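Local coordinates for protein O-ureido-L-serine synthase (PDB 3X44) that catalyses the addition of hydroxyurea to O-acetyl-L-serine to give O-ureido-L-serine, a pyridoxal-phosphate-dependent step in the biosynthesis of the antibiotic D-cycloserine, at residues S28-V33 with A162-K167; S35-P38 with A43-L46; M188-R193 with V230-V235. The protein carries 1 engineered substitution. All blocks are in the same frame, centred on the assembly; numbering follows the deposited sequence.

Contact 1. Residues S28-V33 with A162-K167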
loop_
_atom_site.group_PDB
_atom_site.type_symbol
_atom_site.label_atom_id
_atom_site.label_comp_id
_atom_site.label_asym_id
_atom_site.label_seq_id
_atom_site.Cartn_x
_atom_site.Cartn_y
_atom_site.Cartn_z
ATOM N N SER A 28 16.786 3.584 -19.085
ATOM C CA SER A 28 16.301 3.271 -17.747
ATOM C C SER A 28 15.844 1.822 -17.763
ATOM O O SER A 28 15.064 1.417 -18.626
ATOM C CB SER A 28 15.115 4.165 -17.368
ATOM O OG SER A 28 15.523 5.497 -17.113
ATOM N N VAL A 29 16.344 1.036 -16.819
ATOM C CA VAL A 29 15.963 -0.361 -16.730
ATOM C C VAL A 29 15.327 -0.597 -15.375
ATOM O O VAL A 29 15.925 -0.310 -14.343
ATOM C CB VAL A 29 17.183 -1.300 -16.883
ATOM C CG1 VAL A 29 16.741 -2.756 -16.765
ATOM C CG2 VAL A 29 17.855 -1.067 -18.231
ATOM N N TYR A 30 14.103 -1.109 -15.393
ATOM C CA TYR A 30 13.374 -1.393 -14.167
ATOM C C TYR A 30 13.239 -2.902 -14.053
ATOM O O TYR A 30 13.296 -3.602 -15.059
ATOM C CB TYR A 30 11.994 -0.740 -14.215
ATOM C CG TYR A 30 12.008 0.769 -14.058
ATOM C CD1 TYR A 30 12.094 1.603 -15.173
ATOM C CD2 TYR A 30 11.899 1.360 -12.796
ATOM C CE1 TYR A 30 12.066 2.990 -15.036
ATOM C CE2 TYR A 30 11.871 2.754 -12.655
ATOM C CZ TYR A 30 11.953 3.556 -13.778
ATOM O OH TYR A 30 11.903 4.923 -13.646
ATOM N N VAL A 31 13.072 -3.403 -12.835
ATOM C CA VAL A 31 12.942 -4.839 -12.617
ATOM C C VAL A 31 11.815 -5.183 -11.637
ATOM O O VAL A 31 11.631 -4.498 -10.628
ATOM C CB VAL A 31 14.283 -5.447 -12.086
ATOM C CG1 VAL A 31 15.344 -5.381 -13.166
ATOM C CG2 VAL A 31 14.762 -4.699 -10.842
ATOM N N LYS A 32 11.042 -6.224 -11.961
ATOM C CA LYS A 32 9.955 -6.684 -11.093
ATOM C C LYS A 32 10.551 -7.763 -10.202
ATOM O O LYS A 32 10.994 -8.814 -10.683
ATOM C CB LYS A 32 8.792 -7.259 -11.916
ATOM C CG LYS A 32 7.457 -7.338 -11.155
ATOM C CD LYS A 32 6.247 -7.063 -12.061
ATOM C CE LYS A 32 4.916 -7.203 -11.313
ATOM N NZ LYS A 32 4.800 -6.322 -10.096
ATOM N N VAL A 33 10.571 -7.487 -8.904
ATOM C CA VAL A 33 11.148 -8.384 -7.915
ATOM C C VAL A 33 10.140 -9.333 -7.276
ATOM O O VAL A 33 9.595 -9.058 -6.209
ATOM C CB VAL A 33 11.840 -7.560 -6.810
ATOM C CG1 VAL A 33 12.830 -8.432 -6.042
ATOM C CG2 VAL A 33 12.544 -6.377 -7.439
ATOM N N ALA A 162 -0.294 -0.320 -13.839
ATOM C CA ALA A 162 -0.579 0.719 -12.853
ATOM C C ALA A 162 0.679 1.527 -12.559
ATOM O O ALA A 162 0.641 2.756 -12.500
ATOM C CB ALA A 162 -1.108 0.096 -11.556
ATOM N N ASP A 163 1.796 0.831 -12.381
ATOM C CA ASP A 163 3.062 1.489 -12.083
ATOM C C ASP A 163 3.560 2.369 -13.226
ATOM O O ASP A 163 4.171 3.412 -12.993
ATOM C CB ASP A 163 4.132 0.450 -11.749
ATOM C CG ASP A 163 4.094 0.017 -10.299
ATOM O OD1 ASP A 163 3.359 0.628 -9.501
ATOM O OD2 ASP A 163 4.808 -0.941 -9.957
ATOM N N PHE A 164 3.297 1.950 -14.460
ATOM C CA PHE A 164 3.750 2.709 -15.616
ATOM C C PHE A 164 2.695 3.598 -16.259
ATOM O O PHE A 164 2.952 4.216 -17.291
ATOM C CB PHE A 164 4.335 1.757 -16.664
ATOM C CG PHE A 164 5.762 1.374 -16.392
ATOM C CD1 PHE A 164 6.069 0.143 -15.826
ATOM C CD2 PHE A 164 6.800 2.262 -16.667
ATOM C CE1 PHE A 164 7.386 -0.200 -15.534
ATOM C CE2 PHE A 164 8.124 1.931 -16.380
ATOM C CZ PHE A 164 8.417 0.699 -15.812
ATOM N N ALA A 165 1.514 3.670 -15.651
ATOM C CA ALA A 165 0.442 4.503 -16.190
ATOM C C ALA A 165 0.910 5.952 -16.259
ATOM O O ALA A 165 1.401 6.504 -15.276
ATOM C CB ALA A 165 -0.806 4.393 -15.321
ATOM N N GLY A 166 0.765 6.553 -17.435
ATOM C CA GLY A 166 1.176 7.932 -17.628
ATOM C C GLY A 166 2.680 8.072 -17.780
ATOM O O GLY A 166 3.199 9.189 -17.839
ATOM N N LYS A 167 3.377 6.939 -17.853
ATOM C CA LYS A 167 4.834 6.932 -17.985
ATOM C C LYS A 167 5.331 6.163 -19.203
ATOM O O LYS A 167 4.618 5.339 -19.771
ATOM C CB LYS A 167 5.466 6.344 -16.728
ATOM C CG LYS A 167 5.361 7.248 -15.511
ATOM C CD LYS A 167 5.561 6.463 -14.234
ATOM C CE LYS A 167 4.948 7.189 -13.044
ATOM N NZ LYS A 167 5.401 8.608 -12.968
HETATM O O HOH W 1 4.287 -3.397 -9.627
#
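Tyr30 and Phe164 form a T-shaped pair that joins strand 28-33 to the last part of helix 147-164. The fold is that of the cysteine synthase family of pyridoxal-phosphate enzymes. Strand 28-33 belongs to its mixed sheet and runs between strand 16-18, antiparallel to it, and strand 285-290, parallel to it. Helix 147-164 packs against this sheet near the strand.

Phe164 turns its edge to the face of Tyr30, with the two ring planes at 89° and the ring centroids 5.5 Å apart. The touching atom of Phe164 is CZ, the far end of the ring. CZ approaches the CG-CD1 side of Tyr30, 3.8 Å from CD1 and 4.0 Å from CG, and not the hydroxyl end. Tyr30 has a chi1 of -73°, which swings its ring to the backbone N side and sets CD1 against the Phe164 edge. Leu3 of the third subunit packs on both Tyr30 and Phe164, so the pair also borders a subunit interface.

A type II turn runs from Phe164 to Lys167, closed by the bond from Lys167 N to Phe164 O at 2.8 Å. Gly166 takes a positive phi of 77° in this turn, a value that glycine accepts easily.

The polar contact goes through water. Lys32 and Asp163 have opposite charges, but NZ and OD2 stay 5.4 Å apart. Lys32 NZ also has a salt bridge to Glu159 and a hydrogen bond to Thr14. Water 1 lies between the two groups and accepts from Lys32 NZ at 3.0 Å. The same water also lies close to Asp163 OD2, at 2.5 Å, a short contact that is less certain.

Contact 2. Residues S35-P38 with A43-L46. Engineered in segment 43-46: Ala43 (natural residue Lys).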
loop_
_atom_site.group_PDB
_atom_site.type_symbol
_atom_site.label_atom_id
_atom_site.label_comp_id
_atom_site.label_asym_id
_atom_site.label_seq_id
_atom_site.Cartn_x
_atom_site.Cartn_y
_atom_site.Cartn_z
ATOM N N SER A 35 10.663 -11.996 -5.778
ATOM C CA SER A 35 11.181 -12.657 -4.586
ATOM C C SER A 35 10.383 -12.187 -3.374
ATOM O O SER A 35 10.356 -12.852 -2.343
ATOM C CB SER A 35 12.664 -12.319 -4.392
ATOM O OG SER A 35 12.846 -10.921 -4.307
ATOM N N PHE A 36 9.730 -11.034 -3.512
ATOM C CA PHE A 36 8.933 -10.462 -2.432
ATOM C C PHE A 36 7.671 -11.281 -2.121
ATOM O O PHE A 36 6.967 -11.008 -1.140
ATOM C CB PHE A 36 8.550 -9.014 -2.767
ATOM C CG PHE A 36 9.651 -8.011 -2.496
ATOM C CD1 PHE A 36 9.760 -7.394 -1.250
ATOM C CD2 PHE A 36 10.568 -7.679 -3.490
ATOM C CE1 PHE A 36 10.764 -6.460 -1.001
ATOM C CE2 PHE A 36 11.576 -6.747 -3.252
ATOM C CZ PHE A 36 11.675 -6.134 -2.003
ATOM N N ASN A 37 7.372 -12.271 -2.958
ATOM C CA ASN A 37 6.219 -13.131 -2.711
ATOM C C ASN A 37 6.608 -13.997 -1.512
ATOM O O ASN A 37 7.786 -14.314 -1.334
ATOM C CB ASN A 37 5.937 -14.020 -3.931
ATOM C CG ASN A 37 5.116 -13.308 -4.990
ATOM O OD1 ASN A 37 4.109 -12.666 -4.683
ATOM N ND2 ASN A 37 5.545 -13.412 -6.242
ATOM N N PRO A 38 5.627 -14.408 -0.689
ATOM C CA PRO A 38 5.928 -15.237 0.490
ATOM C C PRO A 38 6.685 -16.527 0.185
ATOM O O PRO A 38 7.477 -16.996 1.006
ATOM C CB PRO A 38 4.554 -15.506 1.118
ATOM C CG PRO A 38 3.563 -15.245 0.011
ATOM C CD PRO A 38 4.182 -14.150 -0.827
ATOM N N ALA A 43 6.204 -18.073 -8.750
ATOM C CA ALA A 43 5.417 -19.306 -8.744
ATOM C C ALA A 43 4.218 -19.231 -7.807
ATOM O O ALA A 43 3.240 -19.955 -7.978
ATOM C CB ALA A 43 6.312 -20.490 -8.361
ATOM N N ASP A 44 4.302 -18.356 -6.813
ATOM C CA ASP A 44 3.225 -18.189 -5.847
ATOM C C ASP A 44 1.903 -17.794 -6.516
ATOM O O ASP A 44 0.823 -18.187 -6.064
ATOM C CB ASP A 44 3.593 -17.107 -4.836
ATOM C CG ASP A 44 4.531 -17.598 -3.750
ATOM O OD1 ASP A 44 4.627 -16.897 -2.726
ATOM O OD2 ASP A 44 5.172 -18.657 -3.905
ATOM N N ARG A 45 1.991 -17.003 -7.584
ATOM C CA ARG A 45 0.797 -16.547 -8.286
ATOM C C ARG A 45 0.049 -17.699 -8.948
ATOM O O ARG A 45 -1.178 -17.755 -8.922
ATOM C CB ARG A 45 1.169 -15.501 -9.338
ATOM C CG ARG A 45 1.777 -14.223 -8.767
ATOM C CD ARG A 45 2.404 -13.384 -9.874
ATOM N NE ARG A 45 3.163 -12.247 -9.360
ATOM C CZ ARG A 45 2.654 -11.032 -9.173
ATOM N NH1 ARG A 45 1.380 -10.796 -9.456
ATOM N NH2 ARG A 45 3.424 -10.051 -8.707
ATOM N N LEU A 46 0.801 -18.614 -9.543
ATOM C CA LEU A 46 0.223 -19.764 -10.209
ATOM C C LEU A 46 -0.351 -20.739 -9.182
ATOM O O LEU A 46 -1.480 -21.208 -9.324
ATOM C CB LEU A 46 1.298 -20.458 -11.049
ATOM C CG LEU A 46 0.978 -21.755 -11.792
ATOM C CD1 LEU A 46 1.956 -21.911 -12.947
ATOM C CD2 LEU A 46 1.087 -22.945 -10.851
#
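Asn37 lays its CB against the carboxylate of Asp44, with CB 3.4 Å from OD1. The two side chains run alongside each other, pointing opposite ways, and the amide and carboxylate planes are 38° apart. Pro38 adds its ring to the same oxygen: CD lies 3.4 Å from Asp44 OD1. Pro38 N is as near but has no hydrogen to give. Instead, OD1 accepts from the backbone N of Gly39. The contact joins the loop after strand 28-33 to the beginning of helix 43-56. In the natural enzyme position 43 is the lysine that binds pyridoxal phosphate. Here it is the engineered Ala43, and the product is bound as its pyridoxal phosphate adduct.

Arg45 crosses Asn37 at about a right angle. Its chain is extended from CG to NE (chi3 -172°), which brings NE to 4.1 Å from Asn37 ND2. Amide and guanidinium stand steeply to each other, at 77°. Both groups have Glu34 as a partner, which takes a salt bridge from Arg45 NE and a weak hydrogen bond from Asn37 ND2. At the other end of the amide, Asn37 OD1 accepts from Gly12 N.

Contact 3. Residues M188-R193 with V230-V235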
loop_
_atom_site.group_PDB
_atom_site.type_symbol
_atom_site.label_atom_id
_atom_site.label_comp_id
_atom_site.label_asym_id
_atom_site.label_seq_id
_atom_site.Cartn_x
_atom_site.Cartn_y
_atom_site.Cartn_z
ATOM N N MET A 188 -2.381 -8.596 -21.968
ATOM C CA MET A 188 -2.952 -7.378 -21.410
ATOM C C MET A 188 -2.194 -6.188 -21.996
ATOM O O MET A 188 -2.774 -5.129 -22.243
ATOM C CB MET A 188 -2.849 -7.391 -19.881
ATOM C CG MET A 188 -3.682 -8.494 -19.222
ATOM S SD MET A 188 -5.330 -8.735 -19.959
ATOM C CE MET A 188 -6.174 -7.335 -19.312
ATOM N N LEU A 189 -0.899 -6.379 -22.223
ATOM C CA LEU A 189 -0.069 -5.343 -22.810
ATOM C C LEU A 189 -0.568 -5.066 -24.224
ATOM O O LEU A 189 -0.554 -3.922 -24.681
ATOM C CB LEU A 189 1.388 -5.796 -22.878
ATOM C CG LEU A 189 2.211 -5.726 -21.594
ATOM C CD1 LEU A 189 3.556 -6.397 -21.823
ATOM C CD2 LEU A 189 2.387 -4.276 -21.169
ATOM N N ARG A 190 -1.011 -6.121 -24.906
ATOM C CA ARG A 190 -1.514 -6.008 -26.273
ATOM C C ARG A 190 -2.709 -5.066 -26.362
ATOM O O ARG A 190 -2.809 -4.259 -27.285
ATOM C CB ARG A 190 -1.918 -7.390 -26.818
ATOM C CG ARG A 190 -1.737 -7.542 -28.334
ATOM C CD ARG A 190 -2.743 -8.500 -28.991
ATOM N NE ARG A 190 -3.101 -9.665 -28.176
ATOM C CZ ARG A 190 -2.654 -10.903 -28.385
ATOM N NH1 ARG A 190 -1.821 -11.162 -29.385
ATOM N NH2 ARG A 190 -3.066 -11.896 -27.611
ATOM N N VAL A 191 -3.611 -5.164 -25.392
ATOM C CA VAL A 191 -4.807 -4.335 -25.380
ATOM C C VAL A 191 -4.570 -2.904 -24.897
ATOM O O VAL A 191 -5.031 -1.941 -25.517
ATOM C CB VAL A 191 -5.900 -4.978 -24.500
ATOM C CG1 VAL A 191 -7.185 -4.167 -24.571
ATOM C CG2 VAL A 191 -6.138 -6.411 -24.948
ATOM N N ALA A 192 -3.839 -2.757 -23.802
ATOM C CA ALA A 192 -3.604 -1.428 -23.238
ATOM C C ALA A 192 -2.398 -0.656 -23.789
ATOM O O ALA A 192 -2.486 0.553 -23.990
ATOM C CB ALA A 192 -3.512 -1.526 -21.704
ATOM N N ARG A 193 -1.276 -1.335 -24.018
ATOM C CA ARG A 193 -0.088 -0.660 -24.530
ATOM C C ARG A 193 0.574 -1.454 -25.656
ATOM O O ARG A 193 1.692 -1.956 -25.510
ATOM C CB ARG A 193 0.912 -0.411 -23.387
ATOM C CG ARG A 193 0.284 0.233 -22.139
ATOM C CD ARG A 193 1.332 0.690 -21.110
ATOM N NE ARG A 193 2.277 1.646 -21.688
ATOM C CZ ARG A 193 2.890 2.617 -21.016
ATOM N NH1 ARG A 193 2.669 2.784 -19.714
ATOM N NH2 ARG A 193 3.723 3.430 -21.653
ATOM N N VAL A 230 -0.592 -23.461 -22.777
ATOM C CA VAL A 230 -1.118 -22.140 -22.448
ATOM C C VAL A 230 -0.520 -21.008 -23.281
ATOM O O VAL A 230 -1.057 -19.897 -23.305
ATOM C CB VAL A 230 -0.905 -21.787 -20.953
ATOM C CG1 VAL A 230 -1.555 -22.835 -20.071
ATOM C CG2 VAL A 230 0.573 -21.657 -20.652
ATOM N N LEU A 231 0.575 -21.290 -23.982
ATOM C CA LEU A 231 1.241 -20.266 -24.781
ATOM C C LEU A 231 0.470 -19.621 -25.926
ATOM O O LEU A 231 -0.082 -20.314 -26.790
ATOM C CB LEU A 231 2.547 -20.816 -25.363
ATOM C CG LEU A 231 3.206 -19.866 -26.372
ATOM C CD1 LEU A 231 3.675 -18.614 -25.643
ATOM C CD2 LEU A 231 4.371 -20.550 -27.067
ATOM N N ASP A 232 0.435 -18.289 -25.929
ATOM C CA ASP A 232 -0.191 -17.556 -27.023
ATOM C C ASP A 232 0.972 -16.857 -27.708
ATOM O O ASP A 232 1.357 -15.737 -27.351
ATOM C CB ASP A 232 -1.202 -16.514 -26.552
ATOM C CG ASP A 232 -1.793 -15.733 -27.718
ATOM O OD1 ASP A 232 -1.558 -16.141 -28.880
ATOM O OD2 ASP A 232 -2.479 -14.718 -27.491
ATOM N N ARG A 233 1.538 -17.553 -28.684
ATOM C CA ARG A 233 2.681 -17.082 -29.436
ATOM C C ARG A 233 2.516 -15.689 -30.036
ATOM O O ARG A 233 3.504 -14.972 -30.231
ATOM C CB ARG A 233 2.993 -18.105 -30.534
ATOM C CG ARG A 233 3.562 -17.533 -31.798
ATOM C CD ARG A 233 4.530 -18.508 -32.405
ATOM N NE ARG A 233 5.900 -18.019 -32.326
ATOM C CZ ARG A 233 6.969 -18.751 -32.623
ATOM N NH1 ARG A 233 6.824 -20.011 -33.021
ATOM N NH2 ARG A 233 8.177 -18.218 -32.527
ATOM N N SER A 234 1.274 -15.299 -30.303
ATOM C CA SER A 234 0.993 -14.003 -30.907
ATOM C C SER A 234 1.373 -12.762 -30.085
ATOM O O SER A 234 1.445 -11.663 -30.634
ATOM C CB SER A 234 -0.485 -13.922 -31.304
ATOM O OG SER A 234 -1.328 -13.935 -30.170
ATOM N N VAL A 235 1.629 -12.921 -28.789
ATOM C CA VAL A 235 1.989 -11.760 -27.967
ATOM C C VAL A 235 3.466 -11.383 -28.068
ATOM O O VAL A 235 3.874 -10.323 -27.593
ATOM C CB VAL A 235 1.652 -11.986 -26.473
ATOM C CG1 VAL A 235 0.193 -12.369 -26.323
ATOM C CG2 VAL A 235 2.565 -13.056 -25.892
HETATM O O HOH W 2 -1.164 -9.953 -31.757
#
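Arg190 spends both terminal nitrogens on one short loop, although it is an exposed residue on the helix surface. NH2 makes a salt bridge to Asp232 OD2 at 2.9 Å, with an N-H...O angle of 159°. The oxygen lies in the guanidinium plane, while the carboxylate itself is turned 45° from that plane. NH1 donates to Ser234 OG at 2.9 Å, again close to the guanidinium plane. The chain is bent at chi2 and chi3 (chi3 -36°), and this folds the guanidinium into place. Val235 then lays CG1 over one guanidinium face, 3.5 Å from NH2. The group is thus held at its edge by polar atoms and on one face by a methyl.

Asp232 has work on both oxygens. OD1 accepts from Ser234 N at 3.3 Å, which makes an Asx turn at the start of the 3-10 segment 233-235. It also accepts from Ser234 OG at 2.6 Å, and both donors meet OD1 from above the carboxylate plane, on the same face. OD2 takes a second bond from Gln187 NE2, so it bridges two side chains of helix 180-192. This joins the C-terminal half of that helix to the loop leading into strand 238-242, an edge strand of the six-stranded mixed sheet within the chain. Asp232 N is tied to Thr183 OG1, one turn before Gln187 on the helix. Water 2 accepts from Arg190 NH1 at 2.7 Å and donates weakly to Ser234 O.

How the contacts relate
Contacts 1 and 2 follow each other in the chain, since strand 28-33 leads through the 35-38 loop into helix 43-56. Their centres are 19 Å apart, yet Lys32 CE packs at 4.1 Å from Arg45 NH2. Glu159 forms salt bridges with both of these residues. Contacts 1 and 3 are joined by probable hydrogen bonds: Arg193 NH1 and NH2 donate to Phe164 O and Lys167 O, each at 2.8 Å. Contacts 2 and 3 do not touch; their nearest atoms are about 8 Å apart. Contact 2 holds the cofactor attachment position, its lysine replaced by Ala43. The nearest atoms of the bound adduct are about 8 Å from the Arg45 side chain and 11 Å from that of Val235. Contact 1 lies away from the site.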